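Local coordinates for anopheles Plasmodium-responsive Leucine-rich repeat protein 1B (Anopheles gambiae, PDB 4XGO) that probably takes part in the mosquito's response to Plasmodium through its leucine-rich repeat domain, in concert with the partner protein LRIM1, at residues L142-V147 with V161-A166; E26-N31 with H47-L52; R60-H65 with S84-G89; R227-Y232 with T250-D255. All coordinates share one frame; numbering follows the deposited sequence.

Contact 1: L142-V147 with V161-A166. With NAG (2-acetamido-2-deoxy-beta-D-glucopyranose), chain C.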
loop_
_atom_site.group_PDB
_atom_site.type_symbol
_atom_site.label_atom_id
_atom_site.label_comp_id
_atom_site.label_asym_id
_atom_site.label_seq_id
_atom_site.Cartn_x
_atom_site.Cartn_y
_atom_site.Cartn_z
ATOM N N LEU A 142 26.277 -11.865 -6.861
ATOM C CA LEU A 142 25.012 -11.878 -6.077
ATOM C C LEU A 142 24.957 -13.000 -5.051
ATOM O O LEU A 142 25.334 -14.134 -5.325
ATOM C CB LEU A 142 23.781 -11.945 -6.991
ATOM C CG LEU A 142 23.496 -10.688 -7.803
ATOM C CD1 LEU A 142 22.393 -10.938 -8.825
ATOM C CD2 LEU A 142 23.138 -9.479 -6.940
ATOM N N PHE A 143 24.498 -12.647 -3.851
ATOM C CA PHE A 143 24.388 -13.560 -2.726
ATOM C C PHE A 143 22.917 -13.678 -2.297
ATOM O O PHE A 143 22.449 -14.778 -1.991
ATOM C CB PHE A 143 25.253 -13.036 -1.575
ATOM C CG PHE A 143 25.258 -13.914 -0.357
ATOM C CD1 PHE A 143 25.855 -15.164 -0.387
ATOM C CD2 PHE A 143 24.711 -13.462 0.839
ATOM C CE1 PHE A 143 25.849 -15.976 0.734
ATOM C CE2 PHE A 143 24.710 -14.265 1.969
ATOM C CZ PHE A 143 25.291 -15.519 1.913
ATOM N N HIS A 144 22.222 -12.537 -2.213
ATOM C CA HIS A 144 20.806 -12.500 -1.800
ATOM C C HIS A 144 20.062 -11.663 -2.822
ATOM O O HIS A 144 20.445 -10.515 -3.067
ATOM C CB HIS A 144 20.637 -11.829 -0.436
ATOM C CG HIS A 144 20.882 -12.725 0.725
ATOM N ND1 HIS A 144 20.506 -12.379 2.003
ATOM C CD2 HIS A 144 21.431 -13.958 0.813
ATOM C CE1 HIS A 144 20.835 -13.354 2.831
ATOM N NE2 HIS A 144 21.401 -14.322 2.132
ATOM N N VAL A 145 19.019 -12.232 -3.432
ATOM C CA VAL A 145 18.296 -11.564 -4.475
ATOM C C VAL A 145 16.778 -11.700 -4.273
ATOM O O VAL A 145 16.286 -12.787 -3.973
ATOM C CB VAL A 145 18.650 -12.160 -5.849
ATOM C CG1 VAL A 145 17.815 -11.491 -6.914
ATOM C CG2 VAL A 145 20.143 -11.978 -6.148
ATOM N N ASN A 146 16.045 -10.610 -4.469
ATOM C CA ASN A 146 14.600 -10.648 -4.389
ATOM C C ASN A 146 14.031 -9.941 -5.595
ATOM O O ASN A 146 14.216 -8.719 -5.750
ATOM C CB ASN A 146 14.139 -10.005 -3.075
ATOM C CG ASN A 146 12.687 -10.264 -2.763
ATOM O OD1 ASN A 146 11.865 -10.559 -3.655
ATOM N ND2 ASN A 146 12.369 -10.176 -1.467
ATOM N N VAL A 147 13.359 -10.710 -6.462
ATOM C CA VAL A 147 12.661 -10.180 -7.609
ATOM C C VAL A 147 11.171 -10.561 -7.577
ATOM O O VAL A 147 10.523 -10.624 -8.619
ATOM C CB VAL A 147 13.300 -10.599 -8.964
ATOM C CG1 VAL A 147 14.691 -9.992 -9.112
ATOM C CG2 VAL A 147 13.361 -12.124 -9.134
ATOM N N VAL A 161 24.423 -17.356 -5.993
ATOM C CA VAL A 161 23.384 -16.820 -5.115
ATOM C C VAL A 161 22.972 -17.885 -4.098
ATOM O O VAL A 161 22.827 -19.067 -4.439
ATOM C CB VAL A 161 22.172 -16.260 -5.916
ATOM C CG1 VAL A 161 21.501 -17.330 -6.767
ATOM C CG2 VAL A 161 21.153 -15.618 -4.993
ATOM N N GLU A 162 22.826 -17.452 -2.845
ATOM C CA GLU A 162 22.522 -18.337 -1.724
ATOM C C GLU A 162 21.029 -18.323 -1.410
ATOM O O GLU A 162 20.466 -19.338 -1.010
ATOM C CB GLU A 162 23.315 -17.902 -0.482
ATOM C CG GLU A 162 23.115 -18.775 0.755
ATOM C CD GLU A 162 21.996 -18.310 1.687
ATOM O OE1 GLU A 162 21.615 -17.125 1.650
ATOM O OE2 GLU A 162 21.487 -19.141 2.486
ATOM N N GLU A 163 20.394 -17.168 -1.552
ATOM C CA GLU A 163 18.962 -17.079 -1.332
ATOM C C GLU A 163 18.334 -16.243 -2.430
ATOM O O GLU A 163 18.778 -15.125 -2.702
ATOM C CB GLU A 163 18.630 -16.493 0.049
ATOM C CG GLU A 163 17.140 -16.297 0.250
ATOM C CD GLU A 163 16.701 -16.118 1.704
ATOM O OE1 GLU A 163 17.555 -15.779 2.589
ATOM O OE2 GLU A 163 15.471 -16.284 1.946
ATOM N N LEU A 164 17.287 -16.788 -3.039
ATOM C CA LEU A 164 16.632 -16.141 -4.147
ATOM C C LEU A 164 15.123 -16.244 -4.024
ATOM O O LEU A 164 14.591 -17.341 -3.905
ATOM C CB LEU A 164 17.101 -16.742 -5.466
ATOM C CG LEU A 164 16.424 -16.272 -6.750
ATOM C CD1 LEU A 164 16.449 -14.776 -6.920
ATOM C CD2 LEU A 164 17.126 -16.908 -7.933
ATOM N N ASP A 165 14.454 -15.092 -4.026
ATOM C CA ASP A 165 13.004 -15.040 -3.996
ATOM C C ASP A 165 12.529 -14.481 -5.339
ATOM O O ASP A 165 12.792 -13.328 -5.671
ATOM C CB ASP A 165 12.496 -14.218 -2.806
ATOM C CG ASP A 165 10.963 -14.261 -2.648
ATOM O OD1 ASP A 165 10.238 -14.641 -3.601
ATOM O OD2 ASP A 165 10.474 -13.884 -1.542
ATOM N N ALA A 166 11.875 -15.345 -6.117
ATOM C CA ALA A 166 11.236 -14.943 -7.387
ATOM C C ALA A 166 9.742 -15.296 -7.421
ATOM O O ALA A 166 9.143 -15.484 -8.490
ATOM C CB ALA A 166 11.980 -15.502 -8.585
HETATM C C1 NAG C . 11.023 -10.387 -0.981
HETATM C C2 NAG C . 11.027 -10.910 0.455
HETATM C C3 NAG C . 9.592 -11.009 0.981
HETATM C C4 NAG C . 8.868 -9.679 0.845
HETATM C C5 NAG C . 9.061 -9.136 -0.576
HETATM C C6 NAG C . 8.500 -7.714 -0.663
HETATM C C7 NAG C . 12.357 -12.698 1.436
HETATM C C8 NAG C . 12.793 -14.127 1.386
HETATM N N2 NAG C . 11.547 -12.248 0.488
HETATM O O3 NAG C . 9.570 -11.474 2.321
HETATM O O4 NAG C . 7.456 -9.875 0.990
HETATM O O5 NAG C . 10.428 -9.112 -0.956
HETATM O O6 NAG C . 7.310 -7.845 -1.417
HETATM O O7 NAG C . 12.758 -11.979 2.340
#
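Five backbone hydrogen bonds zip 142-147 to 161-166, pairing strands 144-146 and 163-165 in parallel within a leucine-rich repeat solenoid. Phe143 O takes two of them, from Glu162 N and from Glu163 N at 2.8 and 3.2 Å. Further along, Val145 gives its N-H to Glu163 O and receives Asp165 N, and Val147 N closes the run on Asp165 O.

Apolar groups fill the side with Val145 and Leu164. Val145 CG1 lies alongside Leu164 CD1 at 3.6 Å, and past the strand end Val147 CG2 meets Ala166 CB at 3.7 Å.

Polar groups take the other side. Glu162 bends at chi2 (-92°), which turns OE1 to the edge of the His144 ring, where NE2 makes a weak hydrogen bond of 2.9 Å; Glu163 OE1 sits over one face of that ring. Asn146 ND2 carries the N-acetylglucosamine, joined at C1 by a covalent bond of 1.4 Å. The sugar's N2 donates a nearly straight hydrogen bond (169°) to Asp165 OD2 at 2.8 Å, while Asp165 OD1 hydrogen-bonds Ser167 OG and Asn146 OD1 hydrogen-bonds Ser148 OG.

With a carboxylate on the next strand gripping its acetamido group, the first sugar is held at a second point and its rotation about the glycosidic link is probably restricted.

Contact 2: E26-N31 with H47-L52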
loop_
_atom_site.group_PDB
_atom_site.type_symbol
_atom_site.label_atom_id
_atom_site.label_comp_id
_atom_site.label_asym_id
_atom_site.label_seq_id
_atom_site.Cartn_x
_atom_site.Cartn_y
_atom_site.Cartn_z
ATOM N N GLU A 26 28.787 10.388 5.744
ATOM C CA GLU A 26 29.074 9.087 5.185
ATOM C C GLU A 26 27.770 8.361 4.922
ATOM O O GLU A 26 27.705 7.541 4.028
ATOM C CB GLU A 26 29.928 8.272 6.141
ATOM C CG GLU A 26 31.290 8.906 6.376
ATOM C CD GLU A 26 32.247 8.014 7.136
ATOM O OE1 GLU A 26 31.784 7.088 7.827
ATOM O OE2 GLU A 26 33.477 8.264 7.045
ATOM N N VAL A 27 26.754 8.643 5.733
ATOM C CA VAL A 27 25.406 8.103 5.512
ATOM C C VAL A 27 24.523 9.305 5.317
ATOM O O VAL A 27 24.533 10.211 6.139
ATOM C CB VAL A 27 24.921 7.249 6.696
ATOM C CG1 VAL A 27 23.481 6.766 6.482
ATOM C CG2 VAL A 27 25.863 6.066 6.884
ATOM N N LEU A 28 23.787 9.344 4.211
ATOM C CA LEU A 28 22.910 10.460 3.934
ATOM C C LEU A 28 21.492 9.948 3.833
ATOM O O LEU A 28 21.166 9.180 2.929
ATOM C CB LEU A 28 23.338 11.199 2.654
ATOM C CG LEU A 28 22.413 12.339 2.218
ATOM C CD1 LEU A 28 22.332 13.403 3.303
ATOM C CD2 LEU A 28 22.834 12.965 0.902
ATOM N N ASN A 29 20.651 10.390 4.751
ATOM C CA ASN A 29 19.251 10.006 4.736
ATOM C C ASN A 29 18.359 11.089 4.113
ATOM O O ASN A 29 18.044 12.107 4.743
ATOM C CB ASN A 29 18.765 9.632 6.132
ATOM C CG ASN A 29 17.358 9.059 6.108
ATOM O OD1 ASN A 29 16.840 8.739 5.040
ATOM N ND2 ASN A 29 16.745 8.899 7.277
ATOM N N LEU A 30 17.967 10.855 2.855
ATOM C CA LEU A 30 17.030 11.695 2.153
ATOM C C LEU A 30 15.701 10.982 1.996
ATOM O O LEU A 30 14.878 11.342 1.143
ATOM C CB LEU A 30 17.583 12.069 0.783
ATOM C CG LEU A 30 18.920 12.790 0.767
ATOM C CD1 LEU A 30 19.348 13.066 -0.680
ATOM C CD2 LEU A 30 18.864 14.066 1.589
ATOM N N ASN A 31 15.456 9.975 2.828
ATOM C CA ASN A 31 14.175 9.269 2.742
ATOM C C ASN A 31 13.023 10.205 3.085
ATOM O O ASN A 31 13.132 10.999 4.031
ATOM C CB ASN A 31 14.114 8.141 3.760
ATOM C CG ASN A 31 15.061 7.003 3.448
ATOM O OD1 ASN A 31 15.616 6.891 2.350
ATOM N ND2 ASN A 31 15.264 6.153 4.438
ATOM N N HIS A 47 31.130 14.208 -1.865
ATOM C CA HIS A 47 31.871 13.045 -2.347
ATOM C C HIS A 47 32.147 11.988 -1.276
ATOM O O HIS A 47 32.586 10.881 -1.603
ATOM C CB HIS A 47 33.197 13.473 -2.990
ATOM C CG HIS A 47 33.051 14.450 -4.114
ATOM N ND1 HIS A 47 32.166 14.270 -5.156
ATOM C CD2 HIS A 47 33.728 15.596 -4.391
ATOM C CE1 HIS A 47 32.291 15.262 -6.019
ATOM N NE2 HIS A 47 33.234 16.081 -5.580
ATOM N N THR A 48 31.845 12.300 -0.018
ATOM C CA THR A 48 32.086 11.391 1.095
ATOM C C THR A 48 31.011 10.292 1.243
ATOM O O THR A 48 31.221 9.350 1.978
ATOM C CB THR A 48 32.148 12.165 2.427
ATOM O OG1 THR A 48 30.974 12.979 2.553
ATOM C CG2 THR A 48 33.386 13.062 2.495
ATOM N N ILE A 49 29.884 10.411 0.541
ATOM C CA ILE A 49 28.737 9.480 0.755
ATOM C C ILE A 49 29.099 8.028 0.417
ATOM O O ILE A 49 29.594 7.721 -0.686
ATOM C CB ILE A 49 27.514 9.910 -0.074
ATOM C CG1 ILE A 49 26.978 11.244 0.441
ATOM C CG2 ILE A 49 26.415 8.834 -0.023
ATOM C CD1 ILE A 49 26.054 11.948 -0.529
ATOM N N GLN A 50 28.872 7.142 1.380
ATOM C CA GLN A 50 29.000 5.714 1.161
ATOM C C GLN A 50 27.635 5.031 1.152
ATOM O O GLN A 50 27.462 4.046 0.464
ATOM C CB GLN A 50 29.856 5.097 2.238
ATOM C CG GLN A 50 31.307 5.554 2.157
ATOM C CD GLN A 50 32.133 5.000 3.284
ATOM O OE1 GLN A 50 31.790 3.978 3.873
ATOM N NE2 GLN A 50 33.225 5.683 3.606
ATOM N N LYS A 51 26.693 5.527 1.953
ATOM C CA LYS A 51 25.321 4.977 1.974
ATOM C C LYS A 51 24.320 6.081 1.705
ATOM O O LYS A 51 24.262 7.082 2.430
ATOM C CB LYS A 51 25.012 4.307 3.308
ATOM C CG LYS A 51 25.989 3.217 3.682
ATOM C CD LYS A 51 25.460 2.443 4.877
ATOM C CE LYS A 51 26.467 1.400 5.315
ATOM N NZ LYS A 51 26.007 0.706 6.548
ATOM N N LEU A 52 23.528 5.905 0.650
ATOM C CA LEU A 52 22.600 6.932 0.209
ATOM C C LEU A 52 21.187 6.392 0.245
ATOM O O LEU A 52 20.868 5.445 -0.474
ATOM C CB LEU A 52 22.940 7.379 -1.207
ATOM C CG LEU A 52 22.068 8.436 -1.866
ATOM C CD1 LEU A 52 21.988 9.679 -1.002
ATOM C CD2 LEU A 52 22.629 8.736 -3.268
#
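Leu28 and Leu52 both swing CG anti to the backbone N (chi1 176° and 179°), which lays the two side chains side by side, Leu28 CD2 at 3.9 Å from Leu52 CD1. In Ile49 it is the carbonyl carbon that CG1 stands anti to (chi1 -67°), and from there CD1 slants across to the same Leu28 CD2 at 3.7 Å. Phe43 packs on both Ile49 and Leu52.

The backbones are held by three hydrogen bonds. Glu26 O is gripped twice, by Gln50 N at 2.9 Å and by Lys51 N at 3.1 Å. Leu28 N then donates to Lys51 O at 2.9 Å. This is the parallel ladder of a leucine-rich repeat solenoid at its N-terminal end, where 27-29 is the outermost strand of the ladder in this chain and helix 12-23 packs against Val27.

On the side facing away from the leucines, Val27 CG2 meets Lys51 CB at 4.1 Å, while the extended lysine chain leads off from the strand. Beyond the paired part, Asn29 OD1 accepts Asn31 N at 2.9 Å in an Asx turn. Asn29 ND2 bonds Asn31 O of the second subunit, whose own Asn29 and Asn31 ND2 atoms bond back to Asn29 O and Asn31 O here.

Contact 3: R60-H65 with S84-G89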
loop_
_atom_site.group_PDB
_atom_site.type_symbol
_atom_site.label_atom_id
_atom_site.label_comp_id
_atom_site.label_asym_id
_atom_site.label_seq_id
_atom_site.Cartn_x
_atom_site.Cartn_y
_atom_site.Cartn_z
ATOM N N ARG A 60 10.987 10.342 -10.351
ATOM C CA ARG A 60 10.493 9.796 -11.626
ATOM C C ARG A 60 11.617 9.357 -12.562
ATOM O O ARG A 60 11.463 8.377 -13.301
ATOM C CB ARG A 60 9.595 10.834 -12.302
ATOM C CG ARG A 60 8.980 10.397 -13.610
ATOM C CD ARG A 60 7.896 9.351 -13.450
ATOM N NE ARG A 60 7.514 8.840 -14.768
ATOM C CZ ARG A 60 8.131 7.851 -15.410
ATOM N NH1 ARG A 60 9.172 7.220 -14.865
ATOM N NH2 ARG A 60 7.696 7.489 -16.616
ATOM N N TYR A 61 12.730 10.091 -12.541
ATOM C CA TYR A 61 13.910 9.799 -13.366
ATOM C C TYR A 61 15.181 10.013 -12.581
ATOM O O TYR A 61 15.235 10.876 -11.699
ATOM C CB TYR A 61 13.992 10.748 -14.574
ATOM C CG TYR A 61 12.741 10.828 -15.378
ATOM C CD1 TYR A 61 12.385 9.801 -16.246
ATOM C CD2 TYR A 61 11.904 11.933 -15.277
ATOM C CE1 TYR A 61 11.216 9.871 -16.991
ATOM C CE2 TYR A 61 10.737 12.014 -16.016
ATOM C CZ TYR A 61 10.401 10.989 -16.867
ATOM O OH TYR A 61 9.236 11.078 -17.595
ATOM N N LEU A 62 16.206 9.233 -12.910
ATOM C CA LEU A 62 17.560 9.485 -12.447
ATOM C C LEU A 62 18.396 10.011 -13.619
ATOM O O LEU A 62 18.421 9.373 -14.670
ATOM C CB LEU A 62 18.217 8.208 -11.946
ATOM C CG LEU A 62 17.630 7.525 -10.711
ATOM C CD1 LEU A 62 18.369 6.214 -10.498
ATOM C CD2 LEU A 62 17.724 8.387 -9.471
ATOM N N PRO A 63 19.098 11.136 -13.431
ATOM C CA PRO A 63 20.054 11.542 -14.473
ATOM C C PRO A 63 21.162 10.492 -14.630
ATOM O O PRO A 63 21.615 9.938 -13.641
ATOM C CB PRO A 63 20.620 12.864 -13.948
ATOM C CG PRO A 63 19.705 13.296 -12.853
ATOM C CD PRO A 63 19.101 12.057 -12.281
ATOM N N PRO A 64 21.603 10.211 -15.870
ATOM C CA PRO A 64 22.542 9.089 -16.073
ATOM C C PRO A 64 23.859 9.203 -15.302
ATOM O O PRO A 64 24.428 8.172 -14.916
ATOM C CB PRO A 64 22.806 9.085 -17.590
ATOM C CG PRO A 64 21.924 10.121 -18.189
ATOM C CD PRO A 64 21.153 10.833 -17.127
ATOM N N HIS A 65 24.352 10.424 -15.099
ATOM C CA HIS A 65 25.644 10.624 -14.429
ATOM C C HIS A 65 25.512 11.134 -12.983
ATOM O O HIS A 65 26.474 11.603 -12.386
ATOM C CB HIS A 65 26.529 11.570 -15.261
ATOM C CG HIS A 65 26.743 11.111 -16.674
ATOM N ND1 HIS A 65 27.269 9.875 -16.986
ATOM C CD2 HIS A 65 26.497 11.720 -17.854
ATOM C CE1 HIS A 65 27.356 9.751 -18.297
ATOM N NE2 HIS A 65 26.882 10.851 -18.847
ATOM N N SER A 84 10.582 4.205 -13.831
ATOM C CA SER A 84 10.141 3.211 -14.821
ATOM C C SER A 84 11.316 2.591 -15.590
ATOM O O SER A 84 11.171 1.527 -16.188
ATOM C CB SER A 84 9.095 3.801 -15.774
ATOM O OG SER A 84 9.559 4.998 -16.357
ATOM N N SER A 85 12.484 3.228 -15.553
ATOM C CA SER A 85 13.679 2.669 -16.182
ATOM C C SER A 85 14.932 3.229 -15.533
ATOM O O SER A 85 14.872 4.236 -14.814
ATOM C CB SER A 85 13.691 2.982 -17.684
ATOM O OG SER A 85 13.874 4.364 -17.909
ATOM N N LEU A 86 16.063 2.578 -15.790
ATOM C CA LEU A 86 17.359 3.107 -15.375
ATOM C C LEU A 86 18.118 3.506 -16.632
ATOM O O LEU A 86 18.111 2.758 -17.608
ATOM C CB LEU A 86 18.149 2.059 -14.609
ATOM C CG LEU A 86 17.481 1.588 -13.312
ATOM C CD1 LEU A 86 18.294 0.496 -12.652
ATOM C CD2 LEU A 86 17.300 2.771 -12.390
ATOM N N PRO A 87 18.754 4.677 -16.617
ATOM C CA PRO A 87 19.471 5.135 -17.816
ATOM C C PRO A 87 20.808 4.433 -18.005
ATOM O O PRO A 87 21.378 3.943 -17.035
ATOM C CB PRO A 87 19.682 6.603 -17.533
ATOM C CG PRO A 87 19.840 6.650 -16.063
ATOM C CD PRO A 87 18.833 5.671 -15.532
ATOM N N PRO A 88 21.309 4.366 -19.260
ATOM C CA PRO A 88 22.610 3.723 -19.459
ATOM C C PRO A 88 23.701 4.466 -18.700
ATOM O O PRO A 88 23.729 5.698 -18.708
ATOM C CB PRO A 88 22.824 3.764 -20.989
ATOM C CG PRO A 88 21.822 4.745 -21.512
ATOM C CD PRO A 88 20.683 4.772 -20.528
ATOM N N GLY A 89 24.548 3.703 -18.016
ATOM C CA GLY A 89 25.681 4.234 -17.301
ATOM C C GLY A 89 25.381 4.624 -15.865
ATOM O O GLY A 89 26.234 5.189 -15.183
HETATM O O HOH W 1 12.281 6.320 -14.956
HETATM O O HOH W 2 15.541 6.989 -14.705
HETATM O O HOH W 3 27.735 7.599 -14.810
#
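This is a surface contact between two irregular loops, 60-65 and 84-89, which follow the strands 51-53 and 75-77 and run nearly side by side through successive turns of the leucine-rich repeat solenoid. The backbones make no direct hydrogen bond to each other, with 7.0 Å between Leu62 CA and Leu86 CA; water and side chains bridge the difference.

At one end the Arg60 chain bends at chi2 (71°), which folds the guanidinium back over Tyr61 and turns its edge to the other loop. Tyr61 CE1 lies over the centre of one guanidinium face, and Ser84 OG accepts from NH1 at 2.7 Å, close to the guanidinium plane. NH1 also makes a weak bond to Asp82 O.

Three waters sit between the two loops. One donates to Arg60 O at 2.8 Å and accepts from Ser84 N; the next takes Leu62 N and donates to Ser85 O, also at 2.8 Å. At the far end a third links Gly89 O, to which it donates, with the edge of the His65 ring at ND1.

Apolar packing fills the middle. Leu62 and Leu86 lie alongside each other, Leu62 CD1 to Leu86 CD2 at 4.1 Å. Pro87 brings its ring up to the first loop, with CG at 3.4 Å from Leu62 O and CB facing Pro64 CB at 4.0 Å.

The two turns are thus joined by one direct charged-to-neutral bond, by waters that satisfy backbone groups in place of strand partners, and by proline rings that have no N-H to spend on a ladder.

Contact 4: R227-Y232 with T250-D255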
loop_
_atom_site.group_PDB
_atom_site.type_symbol
_atom_site.label_atom_id
_atom_site.label_comp_id
_atom_site.label_asym_id
_atom_site.label_seq_id
_atom_site.Cartn_x
_atom_site.Cartn_y
_atom_site.Cartn_z
ATOM N N ARG A 227 21.156 -31.891 0.975
ATOM C CA ARG A 227 20.694 -31.359 2.252
ATOM C C ARG A 227 19.280 -30.778 2.267
ATOM O O ARG A 227 18.944 -30.013 3.172
ATOM C CB ARG A 227 21.702 -30.323 2.761
ATOM C CG ARG A 227 22.474 -29.595 1.677
ATOM C CD ARG A 227 23.349 -28.508 2.279
ATOM N NE ARG A 227 23.284 -27.298 1.467
ATOM C CZ ARG A 227 23.351 -26.053 1.941
ATOM N NH1 ARG A 227 23.505 -25.814 3.252
ATOM N NH2 ARG A 227 23.256 -25.032 1.088
ATOM N N LEU A 228 18.441 -31.187 1.319
ATOM C CA LEU A 228 17.085 -30.673 1.248
ATOM C C LEU A 228 16.305 -31.010 2.520
ATOM O O LEU A 228 16.275 -32.171 2.947
ATOM C CB LEU A 228 16.367 -31.232 0.027
ATOM C CG LEU A 228 14.969 -30.678 -0.243
ATOM C CD1 LEU A 228 14.993 -29.213 -0.661
ATOM C CD2 LEU A 228 14.270 -31.512 -1.295
ATOM N N GLU A 229 15.713 -29.985 3.129
ATOM C CA GLU A 229 14.935 -30.134 4.366
ATOM C C GLU A 229 13.443 -29.869 4.185
ATOM O O GLU A 229 12.617 -30.507 4.843
ATOM C CB GLU A 229 15.458 -29.207 5.459
ATOM C CG GLU A 229 16.823 -29.605 6.001
ATOM C CD GLU A 229 17.307 -28.680 7.097
ATOM O OE1 GLU A 229 16.455 -28.082 7.795
ATOM O OE2 GLU A 229 18.544 -28.545 7.243
ATOM N N ARG A 230 13.086 -28.924 3.323
ATOM C CA ARG A 230 11.682 -28.517 3.196
ATOM C C ARG A 230 11.315 -28.362 1.731
ATOM O O ARG A 230 11.985 -27.637 0.983
ATOM C CB ARG A 230 11.427 -27.207 3.953
ATOM C CG ARG A 230 11.905 -27.251 5.395
ATOM C CD ARG A 230 11.540 -25.981 6.118
ATOM N NE ARG A 230 11.892 -26.062 7.529
ATOM C CZ ARG A 230 13.122 -25.898 8.021
ATOM N NH1 ARG A 230 14.166 -25.647 7.228
ATOM N NH2 ARG A 230 13.306 -25.984 9.341
ATOM N N LEU A 231 10.250 -29.065 1.338
ATOM C CA LEU A 231 9.745 -29.052 -0.028
ATOM C C LEU A 231 8.252 -28.748 0.001
ATOM O O LEU A 231 7.437 -29.514 0.560
ATOM C CB LEU A 231 10.018 -30.397 -0.723
ATOM C CG LEU A 231 9.379 -30.579 -2.101
ATOM C CD1 LEU A 231 9.941 -29.593 -3.107
ATOM C CD2 LEU A 231 9.571 -31.998 -2.593
ATOM N N TYR A 232 7.890 -27.593 -0.560
ATOM C CA TYR A 232 6.517 -27.160 -0.602
ATOM C C TYR A 232 6.001 -27.196 -2.032
ATOM O O TYR A 232 6.539 -26.521 -2.924
ATOM C CB TYR A 232 6.370 -25.742 -0.062
ATOM C CG TYR A 232 6.898 -25.563 1.334
ATOM C CD1 TYR A 232 8.217 -25.211 1.553
ATOM C CD2 TYR A 232 6.074 -25.744 2.431
ATOM C CE1 TYR A 232 8.711 -25.044 2.844
ATOM C CE2 TYR A 232 6.556 -25.574 3.728
ATOM C CZ TYR A 232 7.879 -25.222 3.920
ATOM O OH TYR A 232 8.386 -25.040 5.201
ATOM N N THR A 250 17.706 -35.853 4.983
ATOM C CA THR A 250 17.532 -34.527 5.560
ATOM C C THR A 250 16.101 -33.982 5.442
ATOM O O THR A 250 15.766 -33.016 6.119
ATOM C CB THR A 250 18.506 -33.509 4.912
ATOM O OG1 THR A 250 18.521 -33.694 3.486
ATOM C CG2 THR A 250 19.919 -33.690 5.450
ATOM N N LEU A 251 15.250 -34.603 4.619
ATOM C CA LEU A 251 13.917 -34.043 4.358
ATOM C C LEU A 251 12.981 -34.186 5.541
ATOM O O LEU A 251 12.692 -35.305 5.990
ATOM C CB LEU A 251 13.271 -34.679 3.123
ATOM C CG LEU A 251 12.006 -33.990 2.598
ATOM C CD1 LEU A 251 12.309 -32.605 2.037
ATOM C CD2 LEU A 251 11.381 -34.824 1.509
ATOM N N LYS A 252 12.484 -33.059 6.037
ATOM C CA LYS A 252 11.604 -33.109 7.189
ATOM C C LYS A 252 10.241 -32.460 7.003
ATOM O O LYS A 252 9.339 -32.743 7.782
ATOM C CB LYS A 252 12.311 -32.596 8.442
ATOM C CG LYS A 252 12.784 -31.170 8.395
ATOM C CD LYS A 252 13.657 -30.905 9.614
ATOM C CE LYS A 252 13.865 -29.422 9.846
ATOM N NZ LYS A 252 14.521 -29.187 11.162
ATOM N N VAL A 253 10.076 -31.655 5.959
ATOM C CA VAL A 253 8.789 -31.048 5.656
ATOM C C VAL A 253 8.427 -31.345 4.197
ATOM O O VAL A 253 9.221 -31.089 3.305
ATOM C CB VAL A 253 8.811 -29.540 5.862
ATOM C CG1 VAL A 253 7.492 -28.917 5.453
ATOM C CG2 VAL A 253 9.147 -29.196 7.311
ATOM N N LEU A 254 7.233 -31.883 4.001
ATOM C CA LEU A 254 6.698 -32.158 2.667
ATOM C C LEU A 254 5.249 -31.731 2.613
ATOM O O LEU A 254 4.389 -32.320 3.280
ATOM C CB LEU A 254 6.839 -33.643 2.326
ATOM C CG LEU A 254 6.411 -34.062 0.915
ATOM C CD1 LEU A 254 7.217 -33.278 -0.118
ATOM C CD2 LEU A 254 6.587 -35.568 0.714
ATOM N N ASP A 255 4.977 -30.679 1.838
ATOM C CA ASP A 255 3.636 -30.123 1.719
ATOM C C ASP A 255 3.087 -30.478 0.325
ATOM O O ASP A 255 3.504 -29.926 -0.668
ATOM C CB ASP A 255 3.640 -28.607 1.953
ATOM C CG ASP A 255 2.259 -28.004 1.964
ATOM O OD1 ASP A 255 1.251 -28.709 1.705
ATOM O OD2 ASP A 255 2.148 -26.779 2.194
HETATM O O HOH W 4 16.042 -26.908 11.192
#
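Backbone bonds come first: Glu229 O is shared by Lys252 N at 2.8 Å and Val253 N at 3.0 Å, Leu231 N donates to Val253 O, and Asp255 N returns a bond to Leu231 O. They pair strands 230-232 and 253-255 in parallel within the leucine-rich repeat solenoid. One side-chain bond extends the set, Thr250 OG1 donating to Leu228 O from above the carbonyl plane.

Among the apolar groups, Leu231 CD2 runs alongside Leu254 CD1 at 3.6 Å, and Leu251 CD1 touches Leu228 CG. On the other side of the strands, Val253 sits between Arg230 and Tyr232: its CG2 meets the arginine's CG and its CG1 meets Tyr232 CE2, both at 3.9 Å. With CG anti to the carbonyl carbon (chi1 -56°), the Tyr232 ring lies across Val253 and also reaches Asp255 CB with CD2.

Charged groups gather at one end. Lys252 CE lies over one face of the Arg230 guanidinium, 3.5 Å from NH2; a water accepts from Lys252 NZ at 2.7 Å and, weakly, from Arg230 NH2. Glu229 OE1 faces Arg230 NH1 from well out of the guanidinium plane, and Asp206 OD1 forms a salt bridge with the same nitrogen.

Glu229 OE1 also lies 4.0 Å from Lys252 NZ, beyond a salt bridge, and with Asp206 probably offsets the closeness of the two positive charges.

In the fold
From the N terminus, contact 2 closes the first of these loops, pairing strand 27-29, the N-terminal edge of the ladder in this chain, with 51-53. Contact 3 follows in series and ties the loops after strands 51-53 and 75-77, its centre about 19 Å from that of contact 2. Contact 1 comes next, near the middle of the chain, and contact 4 is last, pairing 230-232 with 253-255. No loop nests within or crosses another. Contacts 1, 2 and 4 are rungs of the same parallel strand ladder, with contact 1 centred about 25 Å from contact 2 and about 20 Å from contact 4, whereas contact 3 joins successive turns away from the strands. Each is local, so the elongated solenoid is held together turn by turn.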